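Local coordinates for protein cleavage stimulation factor 77 (Encephalitozoon cuniculi, PDB 2UY1) that probably binds mRNA and takes part in pre-mRNA 3'-end cleavage as a helical-repeat scaffold, at residues B[300-305]-B[331-336]. Numbering follows the deposited sequence.
Sequences RGLELF and YATGSR
Leu-302, in the first turn of helix 302-311, comes closest to Ala-332, in the last turn of helix 319-333, with 8.5 Å between their CA atoms, and no hydrogen bond joins the two backbones. Leu-302 carries its half of the contact alone. With CG anti to the backbone N (chi1 -155°), its branched end reaches across to the other helix and its two methyls divide the work: CD2 lies 3.6 Å from CG2 of Thr-333, a methyl-to-methyl touch, while CD1 stands 4.2 Å from CB of Ala-332. Only carbon atoms meet across the contact, and the side chains of Leu-302 and Thr-333 meet at a slant. In the helical-repeat array of this Suf-family protein, a member of the TPR clan, the start of helix 302-311 thus meets the end of helix 319-333 in a small patch at the surface.

The hydroxyl of Thr-333 takes no part across the contact. At chi1 74° OG1 sits between the backbone N and the carbonyl carbon; there it accepts from the N of Ser-335 at 3.2 Å and nearly straight (165°), an ST turn, and is also hydrogen-bonded to the backbone O of Glu-329, one helical turn back. Gly-334, with positive phi, ends the helix at this turn, and Ser-335 OG makes a weak cap on the N of Thr-338. The other segment also turns on a glycine: Gly-301 closes helix 282-300 and is the N-cap of the next, its O accepting from the N of Phe-305 at 3.1 Å. Deeper in, Phe-305 packs between helices 282-300 and 319-333, against Leu-297 and Ile-328 among others, and Leu-297 also touches Leu-302.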
ATOM      1  N   ARG B 300      13.310  19.986  28.794  1.00 31.30           N
ATOM      2  CA  ARG B 300      12.888  21.332  29.190  1.00 32.07           C
ATOM      3  C   ARG B 300      11.380  21.561  29.167  1.00 32.98           C
ATOM      4  O   ARG B 300      10.870  22.449  29.857  1.00 34.24           O
ATOM      5  CB  ARG B 300      13.485  22.328  28.239  1.00 32.69           C
ATOM      6  CG  ARG B 300      14.992  22.300  28.132  1.00 37.69           C
ATOM      7  CD  ARG B 300      15.722  22.449  29.478  1.00 43.75           C
ATOM      8  NE  ARG B 300      17.167  22.657  29.266  1.00 48.11           N
ATOM      9  CZ  ARG B 300      18.079  22.651  30.238  1.00 50.04           C
ATOM     10  NH1 ARG B 300      17.717  22.428  31.496  1.00 53.01           N
ATOM     11  NH2 ARG B 300      19.354  22.863  29.962  1.00 49.88           N
ATOM     12  N   GLY B 301      10.673  20.814  28.327  1.00 31.45           N
ATOM     13  CA  GLY B 301       9.251  20.931  28.290  1.00 30.29           C
ATOM     14  C   GLY B 301       8.781  21.747  27.113  1.00 29.03           C
ATOM     15  O   GLY B 301       9.561  22.164  26.263  1.00 28.33           O
ATOM     16  N   LEU B 302       7.478  21.909  27.044  1.00 28.10           N
ATOM     17  CA  LEU B 302       6.846  22.437  25.858  1.00 29.75           C
ATOM     18  C   LEU B 302       7.182  23.916  25.682  1.00 29.83           C
ATOM     19  O   LEU B 302       7.617  24.321  24.596  1.00 30.62           O
ATOM     20  CB  LEU B 302       5.345  22.164  25.925  1.00 29.53           C
ATOM     21  CG  LEU B 302       4.375  22.036  24.765  1.00 32.02           C
ATOM     22  CD1 LEU B 302       4.711  20.961  23.745  1.00 34.69           C
ATOM     23  CD2 LEU B 302       3.137  21.641  25.483  1.00 34.11           C
ATOM     24  N   GLU B 303       7.045  24.745  26.721  1.00 30.14           N
ATOM     25  CA  GLU B 303       7.335  26.159  26.456  1.00 28.35           C
ATOM     26  C   GLU B 303       8.751  26.419  25.824  1.00 27.47           C
ATOM     27  O   GLU B 303       8.838  27.212  24.959  1.00 26.88           O
ATOM     28  CB  GLU B 303       6.942  27.083  27.625  1.00 29.65           C
ATOM     29  CG  GLU B 303       5.388  27.161  27.866  1.00 33.22           C
ATOM     30  CD  GLU B 303       4.641  28.335  27.164  1.00 38.02           C
ATOM     31  OE1 GLU B 303       4.615  28.430  25.905  1.00 35.14           O
ATOM     32  OE2 GLU B 303       4.000  29.158  27.900  1.00 44.21           O
ATOM     33  N   LEU B 304       9.809  25.687  26.182  1.00 25.84           N
ATOM     34  CA  LEU B 304      11.115  25.829  25.518  1.00 25.56           C
ATOM     35  C   LEU B 304      11.237  25.150  24.143  1.00 24.44           C
ATOM     36  O   LEU B 304      11.964  25.658  23.245  1.00 24.35           O
ATOM     37  CB  LEU B 304      12.282  25.373  26.442  1.00 25.78           C
ATOM     38  CG  LEU B 304      12.864  26.430  27.422  1.00 26.01           C
ATOM     39  CD1 LEU B 304      13.790  25.825  28.418  1.00 18.73           C
ATOM     40  CD2 LEU B 304      13.568  27.529  26.664  1.00 25.15           C
ATOM     41  N   PHE B 305      10.553  23.999  23.971  1.00 23.99           N
ATOM     42  CA  PHE B 305      10.265  23.419  22.602  1.00 23.18           C
ATOM     43  C   PHE B 305       9.719  24.533  21.680  1.00 21.37           C
ATOM     44  O   PHE B 305      10.176  24.731  20.579  1.00 20.62           O
ATOM     45  CB  PHE B 305       9.260  22.221  22.689  1.00 23.27           C
ATOM     46  CG  PHE B 305       8.669  21.798  21.358  1.00 23.18           C
ATOM     47  CD1 PHE B 305       9.278  20.816  20.593  1.00 26.73           C
ATOM     48  CD2 PHE B 305       7.517  22.378  20.892  1.00 23.35           C
ATOM     49  CE1 PHE B 305       8.772  20.452  19.361  1.00 21.21           C
ATOM     50  CE2 PHE B 305       6.952  22.005  19.674  1.00 26.49           C
ATOM     51  CZ  PHE B 305       7.578  21.056  18.906  1.00 27.81           C
ATOM     52  N   TYR B 331      -0.791  15.937  19.926  1.00 22.66           N
ATOM     53  CA  TYR B 331      -0.725  14.806  20.884  1.00 23.56           C
ATOM     54  C   TYR B 331      -0.299  15.207  22.304  1.00 22.25           C
ATOM     55  O   TYR B 331      -0.601  14.514  23.232  1.00 22.75           O
ATOM     56  CB  TYR B 331       0.152  13.669  20.303  1.00 24.64           C
ATOM     57  CG  TYR B 331      -0.556  13.117  19.113  1.00 25.19           C
ATOM     58  CD1 TYR B 331      -1.651  12.301  19.282  1.00 24.69           C
ATOM     59  CD2 TYR B 331      -0.209  13.504  17.819  1.00 25.83           C
ATOM     60  CE1 TYR B 331      -2.383  11.863  18.194  1.00 24.33           C
ATOM     61  CE2 TYR B 331      -0.939  13.067  16.713  1.00 27.89           C
ATOM     62  CZ  TYR B 331      -2.021  12.233  16.920  1.00 25.77           C
ATOM     63  OH  TYR B 331      -2.802  11.780  15.852  1.00 27.09           O
ATOM     64  N   ALA B 332       0.362  16.350  22.450  1.00 22.03           N
ATOM     65  CA  ALA B 332       0.839  16.787  23.767  1.00 22.56           C
ATOM     66  C   ALA B 332      -0.267  17.593  24.469  1.00 22.23           C
ATOM     67  O   ALA B 332      -0.528  17.403  25.634  1.00 22.56           O
ATOM     68  CB  ALA B 332       2.136  17.600  23.641  1.00 19.74           C
ATOM     69  N   THR B 333      -0.970  18.422  23.711  1.00 23.69           N
ATOM     70  CA  THR B 333      -1.925  19.371  24.284  1.00 24.66           C
ATOM     71  C   THR B 333      -3.390  19.036  23.956  1.00 24.46           C
ATOM     72  O   THR B 333      -4.273  19.363  24.730  1.00 25.21           O
ATOM     73  CB  THR B 333      -1.584  20.793  23.833  1.00 24.34           C
ATOM     74  OG1 THR B 333      -1.968  20.937  22.463  1.00 25.82           O
ATOM     75  CG2 THR B 333      -0.105  21.039  23.988  1.00 22.93           C
ATOM     76  N   GLY B 334      -3.659  18.349  22.847  1.00 23.72           N
ATOM     77  CA  GLY B 334      -5.058  18.202  22.374  1.00 23.57           C
ATOM     78  C   GLY B 334      -5.710  19.388  21.651  1.00 22.80           C
ATOM     79  O   GLY B 334      -6.888  19.318  21.217  1.00 23.58           O
ATOM     80  N   SER B 335      -4.981  20.469  21.492  1.00 22.02           N
ATOM     81  CA  SER B 335      -5.456  21.583  20.639  1.00 21.56           C
ATOM     82  C   SER B 335      -5.628  21.114  19.180  1.00 23.50           C
ATOM     83  O   SER B 335      -4.740  20.435  18.635  1.00 21.45           O
ATOM     84  CB  SER B 335      -4.437  22.721  20.636  1.00 21.62           C
ATOM     85  OG  SER B 335      -4.990  23.955  20.147  1.00 20.10           O
ATOM     86  N   ARG B 336      -6.732  21.517  18.557  1.00 23.92           N
ATOM     87  CA  ARG B 336      -6.921  21.404  17.123  1.00 25.94           C
ATOM     88  C   ARG B 336      -6.440  22.685  16.444  1.00 26.19           C
ATOM     89  O   ARG B 336      -5.900  22.640  15.358  1.00 25.32           O
ATOM     90  CB  ARG B 336      -8.399  21.192  16.794  1.00 26.80           C
ATOM     91  CG  ARG B 336      -8.915  19.848  17.269  1.00 28.93           C
ATOM     92  CD  ARG B 336     -10.274  19.568  16.678  1.00 28.60           C
ATOM     93  NE  ARG B 336     -10.622  18.185  16.967  1.00 29.08           N
ATOM     94  CZ  ARG B 336     -11.788  17.655  16.655  1.00 27.71           C
ATOM     95  NH1 ARG B 336     -12.689  18.384  16.011  1.00 27.34           N
ATOM     96  NH2 ARG B 336     -12.016  16.393  16.938  1.00 30.91           N
TER